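PDB 7B9F: EccE5 from Mycobacterium xenopi RIVM700367, which is probably a component of the membrane complex of the ESX-5 type VII secretion system, which exports proteins across the mycobacterial inner membrane. Local coordinates for residues A[108-120]-A[196-208]. Residues are numbered along the deposited sequence; the frame is centred on the assembly and turned at random.
Sequences REYQGQLVAVVTV and HHTWLVLRMDPQR
Gln-113 reaches from the start of strand 113-119 to Pro-206, just past the end of strand 196-204. The two strands run antiparallel, their N-to-C directions 158° apart. Gln-113 pairs with Met-204 through a weak bond from its N to Met-204 O. Its side chain bends at chi2 (70°), which brings the amide to the proline ring: OE1 lies 3.2 Å from Pro-206 CG. Leu-202 and Val-115 form a hydrogen-bonded pair, with Val-115 N giving to Leu-202 O at 3.1 Å and Leu-202 N giving back to Val-115 O. The same pattern joins Val-117 and Leu-200, where Leu-200 N lies 2.7 Å from Val-117 O. On this face Val-117 CG2 reaches Leu-202 CD1 at 4.4 Å. The opposite face carries Leu-114, Ala-116 and Val-118. Leu-114 CD2 lies alongside the extended Arg-203 chain, 3.5 Å from NE, while the guanidinium forms a salt bridge with Asp-161. Val-118 CB meets the edge of the Trp-199 ring at CD1. This is regular antiparallel pairing inside a sheet with a helix on each face: 219-234 packs on Gln-113, Val-115 and Leu-202, and 246-257 on Trp-199. Strand 159-166 continues the sheet beyond 196-204, and strand 241-243 pairs with 113-119.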
loop_
_atom_site.group_PDB
_atom_site.type_symbol
_atom_site.label_atom_id
_atom_site.label_comp_id
_atom_site.label_asym_id
_atom_site.label_seq_id
_atom_site.Cartn_x
_atom_site.Cartn_y
_atom_site.Cartn_z
ATOM N N ARG A 108 -25.295 -27.085 20.029
ATOM C CA ARG A 108 -24.528 -28.145 20.660
ATOM C C ARG A 108 -23.144 -28.178 20.040
ATOM O O ARG A 108 -22.984 -27.977 18.836
ATOM C CB ARG A 108 -25.194 -29.511 20.531
ATOM C CG ARG A 108 -26.540 -29.597 21.209
ATOM C CD ARG A 108 -26.934 -31.037 21.456
ATOM N NE ARG A 108 -26.797 -31.848 20.257
ATOM C CZ ARG A 108 -27.345 -33.047 20.108
ATOM N NH1 ARG A 108 -27.165 -33.725 18.981
ATOM N NH2 ARG A 108 -28.077 -33.565 21.082
ATOM N N GLU A 109 -22.144 -28.433 20.872
ATOM C CA GLU A 109 -20.767 -28.317 20.434
ATOM C C GLU A 109 -20.005 -29.565 20.835
ATOM O O GLU A 109 -20.057 -29.993 21.989
ATOM C CB GLU A 109 -20.113 -27.068 21.035
ATOM C CG GLU A 109 -18.749 -26.704 20.470
ATOM C CD GLU A 109 -17.607 -27.460 21.112
ATOM O OE1 GLU A 109 -17.739 -27.838 22.294
ATOM O OE2 GLU A 109 -16.576 -27.664 20.438
ATOM N N TYR A 110 -19.309 -30.146 19.868
ATOM C CA TYR A 110 -18.372 -31.230 20.117
ATOM C C TYR A 110 -17.283 -31.116 19.064
ATOM O O TYR A 110 -17.412 -31.706 17.989
ATOM C CB TYR A 110 -19.101 -32.569 20.038
ATOM C CG TYR A 110 -18.269 -33.792 20.315
ATOM C CD1 TYR A 110 -17.904 -34.132 21.606
ATOM C CD2 TYR A 110 -17.861 -34.617 19.278
ATOM C CE1 TYR A 110 -17.154 -35.261 21.856
ATOM C CE2 TYR A 110 -17.109 -35.741 19.515
ATOM C CZ TYR A 110 -16.757 -36.060 20.804
ATOM O OH TYR A 110 -16.003 -37.183 21.040
ATOM N N GLN A 111 -16.220 -30.362 19.377
ATOM C CA GLN A 111 -15.213 -29.859 18.419
ATOM C C GLN A 111 -15.833 -29.343 17.106
ATOM O O GLN A 111 -15.243 -29.450 16.030
ATOM C CB GLN A 111 -14.096 -30.890 18.176
ATOM C CG GLN A 111 -14.412 -32.169 17.408
ATOM C CD GLN A 111 -13.184 -32.768 16.761
ATOM O OE1 GLN A 111 -12.057 -32.462 17.141
ATOM N NE2 GLN A 111 -13.397 -33.627 15.771
ATOM N N GLY A 112 -16.999 -28.722 17.199
ATOM C CA GLY A 112 -17.777 -28.279 16.058
ATOM C C GLY A 112 -19.237 -28.196 16.433
ATOM O O GLY A 112 -19.717 -28.890 17.328
ATOM N N GLN A 113 -19.966 -27.332 15.734
ATOM C CA GLN A 113 -21.308 -26.957 16.165
ATOM C C GLN A 113 -22.388 -27.671 15.367
ATOM O O GLN A 113 -22.235 -27.925 14.171
ATOM C CB GLN A 113 -21.555 -25.454 16.067
ATOM C CG GLN A 113 -20.866 -24.591 17.090
ATOM C CD GLN A 113 -19.394 -24.546 16.880
ATOM O OE1 GLN A 113 -18.907 -24.119 15.839
ATOM N NE2 GLN A 113 -18.661 -24.955 17.895
ATOM N N LEU A 114 -23.487 -27.975 16.055
ATOM C CA LEU A 114 -24.650 -28.649 15.500
ATOM C C LEU A 114 -25.882 -27.849 15.882
ATOM O O LEU A 114 -26.137 -27.643 17.071
ATOM C CB LEU A 114 -24.756 -30.068 16.063
ATOM C CG LEU A 114 -23.659 -31.071 15.699
ATOM C CD1 LEU A 114 -23.814 -32.396 16.446
ATOM C CD2 LEU A 114 -23.727 -31.313 14.220
ATOM N N VAL A 115 -26.650 -27.399 14.892
ATOM C CA VAL A 115 -27.858 -26.618 15.135
ATOM C C VAL A 115 -28.956 -27.130 14.220
ATOM O O VAL A 115 -28.734 -27.342 13.026
ATOM C CB VAL A 115 -27.634 -25.111 14.889
ATOM C CG1 VAL A 115 -28.925 -24.334 15.042
ATOM C CG2 VAL A 115 -26.618 -24.565 15.836
ATOM N N ALA A 116 -30.160 -27.286 14.766
ATOM C CA ALA A 116 -31.291 -27.798 14.012
ATOM C C ALA A 116 -32.357 -26.727 13.848
ATOM O O ALA A 116 -32.549 -25.877 14.721
ATOM C CB ALA A 116 -31.896 -29.024 14.688
ATOM N N VAL A 117 -33.034 -26.768 12.703
ATOM C CA VAL A 117 -34.173 -25.908 12.396
ATOM C C VAL A 117 -35.349 -26.804 12.053
ATOM O O VAL A 117 -35.269 -27.602 11.113
ATOM C CB VAL A 117 -33.880 -24.965 11.223
ATOM C CG1 VAL A 117 -35.109 -24.155 10.888
ATOM C CG2 VAL A 117 -32.711 -24.082 11.535
ATOM N N VAL A 118 -36.434 -26.660 12.781
ATOM C CA VAL A 118 -37.623 -27.458 12.521
ATOM C C VAL A 118 -38.476 -26.730 11.494
ATOM O O VAL A 118 -38.466 -25.499 11.411
ATOM C CB VAL A 118 -38.388 -27.721 13.836
ATOM C CG1 VAL A 118 -38.845 -26.424 14.467
ATOM C CG2 VAL A 118 -39.549 -28.686 13.643
ATOM N N THR A 119 -39.186 -27.488 10.665
ATOM C CA THR A 119 -40.108 -26.886 9.719
ATOM C C THR A 119 -41.311 -27.797 9.546
ATOM O O THR A 119 -41.217 -29.011 9.746
ATOM C CB THR A 119 -39.426 -26.601 8.377
ATOM O OG1 THR A 119 -40.298 -25.821 7.555
ATOM C CG2 THR A 119 -39.060 -27.875 7.663
ATOM N N VAL A 120 -42.448 -27.200 9.218
ATOM C CA VAL A 120 -43.684 -27.951 9.063
ATOM C C VAL A 120 -43.941 -28.244 7.589
ATOM O O VAL A 120 -44.511 -27.426 6.868
ATOM C CB VAL A 120 -44.864 -27.199 9.695
ATOM C CG1 VAL A 120 -46.142 -28.016 9.589
ATOM C CG2 VAL A 120 -44.559 -26.889 11.144
ATOM N N HIS A 196 -45.108 -37.232 11.759
ATOM C CA HIS A 196 -44.107 -36.918 10.756
ATOM C C HIS A 196 -43.472 -35.586 11.102
ATOM O O HIS A 196 -44.170 -34.586 11.278
ATOM C CB HIS A 196 -44.717 -36.866 9.357
ATOM C CG HIS A 196 -43.723 -36.592 8.272
ATOM N ND1 HIS A 196 -43.285 -35.324 7.962
ATOM C CD2 HIS A 196 -43.090 -37.427 7.415
ATOM C CE1 HIS A 196 -42.424 -35.390 6.963
ATOM N NE2 HIS A 196 -42.286 -36.656 6.614
ATOM N N HIS A 197 -42.149 -35.576 11.162
ATOM C CA HIS A 197 -41.387 -34.406 11.559
ATOM C C HIS A 197 -40.262 -34.170 10.567
ATOM O O HIS A 197 -39.709 -35.112 9.997
ATOM C CB HIS A 197 -40.810 -34.576 12.955
ATOM C CG HIS A 197 -41.838 -34.836 14.006
ATOM N ND1 HIS A 197 -41.614 -35.672 15.076
ATOM C CD2 HIS A 197 -43.090 -34.347 14.167
ATOM C CE1 HIS A 197 -42.688 -35.699 15.844
ATOM N NE2 HIS A 197 -43.599 -34.902 15.314
ATOM N N THR A 198 -39.913 -32.904 10.379
ATOM C CA THR A 198 -38.882 -32.538 9.427
ATOM C C THR A 198 -37.967 -31.511 10.064
ATOM O O THR A 198 -38.439 -30.529 10.641
ATOM C CB THR A 198 -39.502 -31.975 8.148
ATOM O OG1 THR A 198 -40.234 -33.009 7.485
ATOM C CG2 THR A 198 -38.428 -31.472 7.208
ATOM N N TRP A 199 -36.660 -31.736 9.967
ATOM C CA TRP A 199 -35.689 -30.787 10.482
ATOM C C TRP A 199 -34.571 -30.555 9.480
ATOM O O TRP A 199 -34.188 -31.450 8.724
ATOM C CB TRP A 199 -35.068 -31.245 11.800
ATOM C CG TRP A 199 -36.036 -31.629 12.849
ATOM C CD1 TRP A 199 -36.678 -30.797 13.707
ATOM C CD2 TRP A 199 -36.419 -32.953 13.211
ATOM N NE1 TRP A 199 -37.474 -31.516 14.559
ATOM C CE2 TRP A 199 -37.330 -32.846 14.275
ATOM C CE3 TRP A 199 -36.096 -34.219 12.725
ATOM C CZ2 TRP A 199 -37.917 -33.954 14.865
ATOM C CZ3 TRP A 199 -36.681 -35.315 13.306
ATOM C CH2 TRP A 199 -37.582 -35.179 14.366
ATOM N N LEU A 200 -34.059 -29.333 9.489
ATOM C CA LEU A 200 -32.809 -28.972 8.842
ATOM C C LEU A 200 -31.758 -28.801 9.925
ATOM O O LEU A 200 -31.938 -27.982 10.830
ATOM C CB LEU A 200 -32.958 -27.663 8.068
ATOM C CG LEU A 200 -33.534 -27.592 6.658
ATOM C CD1 LEU A 200 -32.627 -28.343 5.711
ATOM C CD2 LEU A 200 -34.960 -28.106 6.577
ATOM N N VAL A 201 -30.663 -29.547 9.840
ATOM C CA VAL A 201 -29.602 -29.454 10.836
ATOM C C VAL A 201 -28.368 -28.854 10.181
ATOM O O VAL A 201 -28.078 -29.121 9.010
ATOM C CB VAL A 201 -29.306 -30.804 11.515
ATOM C CG1 VAL A 201 -30.587 -31.392 12.066
ATOM C CG2 VAL A 201 -28.622 -31.776 10.599
ATOM N N LEU A 202 -27.685 -27.989 10.918
ATOM C CA LEU A 202 -26.649 -27.121 10.383
ATOM C C LEU A 202 -25.311 -27.539 10.972
ATOM O O LEU A 202 -25.213 -27.749 12.182
ATOM C CB LEU A 202 -26.944 -25.673 10.765
ATOM C CG LEU A 202 -28.201 -25.012 10.197
ATOM C CD1 LEU A 202 -28.390 -23.641 10.788
ATOM C CD2 LEU A 202 -28.221 -24.949 8.718
ATOM N N ARG A 203 -24.284 -27.655 10.142
ATOM C CA ARG A 203 -22.939 -27.908 10.639
ATOM C C ARG A 203 -21.985 -26.795 10.238
ATOM O O ARG A 203 -21.986 -26.349 9.089
ATOM C CB ARG A 203 -22.408 -29.251 10.146
ATOM C CG ARG A 203 -23.067 -30.438 10.797
ATOM C CD ARG A 203 -22.381 -31.741 10.421
ATOM N NE ARG A 203 -22.951 -32.877 11.136
ATOM C CZ ARG A 203 -24.100 -33.467 10.833
ATOM N NH1 ARG A 203 -24.825 -33.044 9.806
ATOM N NH2 ARG A 203 -24.524 -34.491 11.557
ATOM N N MET A 204 -21.166 -26.347 11.190
ATOM C CA MET A 204 -20.167 -25.324 10.916
ATOM C C MET A 204 -18.897 -25.624 11.694
ATOM O O MET A 204 -18.956 -26.009 12.864
ATOM C CB MET A 204 -20.668 -23.925 11.292
ATOM C CG MET A 204 -19.673 -22.820 10.963
ATOM S SD MET A 204 -20.229 -21.161 11.367
ATOM C CE MET A 204 -20.128 -21.216 13.149
ATOM N N ASP A 205 -17.748 -25.428 11.049
ATOM C CA ASP A 205 -16.455 -25.499 11.714
ATOM C C ASP A 205 -15.941 -24.075 11.827
ATOM O O ASP A 205 -15.804 -23.401 10.797
ATOM C CB ASP A 205 -15.478 -26.369 10.914
ATOM C CG ASP A 205 -14.039 -26.357 11.458
ATOM O OD1 ASP A 205 -13.750 -25.806 12.543
ATOM O OD2 ASP A 205 -13.166 -26.916 10.763
ATOM N N PRO A 206 -15.674 -23.570 13.033
ATOM C CA PRO A 206 -15.130 -22.211 13.154
ATOM C C PRO A 206 -13.785 -22.037 12.488
ATOM O O PRO A 206 -13.466 -20.929 12.045
ATOM C CB PRO A 206 -15.020 -22.016 14.669
ATOM C CG PRO A 206 -16.012 -22.915 15.225
ATOM C CD PRO A 206 -15.978 -24.135 14.351
ATOM N N GLN A 207 -12.983 -23.097 12.407
ATOM C CA GLN A 207 -11.648 -22.971 11.840
ATOM C C GLN A 207 -11.674 -22.705 10.345
ATOM O O GLN A 207 -10.680 -22.219 9.799
ATOM C CB GLN A 207 -10.834 -24.224 12.135
ATOM C CG GLN A 207 -10.668 -24.469 13.612
ATOM C CD GLN A 207 -9.999 -23.311 14.305
ATOM O OE1 GLN A 207 -9.044 -22.739 13.791
ATOM N NE2 GLN A 207 -10.502 -22.952 15.476
ATOM N N ARG A 208 -12.774 -23.019 9.671
ATOM C CA ARG A 208 -12.950 -22.590 8.294
ATOM C C ARG A 208 -13.511 -21.183 8.192
ATOM O O ARG A 208 -13.624 -20.659 7.080
ATOM C CB ARG A 208 -13.870 -23.557 7.553
ATOM C CG ARG A 208 -13.618 -25.012 7.870
ATOM C CD ARG A 208 -14.172 -25.909 6.773
ATOM N NE ARG A 208 -13.653 -25.585 5.445
ATOM C CZ ARG A 208 -12.408 -25.816 5.031
ATOM N NH1 ARG A 208 -12.053 -25.475 3.800
ATOM N NH2 ARG A 208 -11.526 -26.410 5.823
#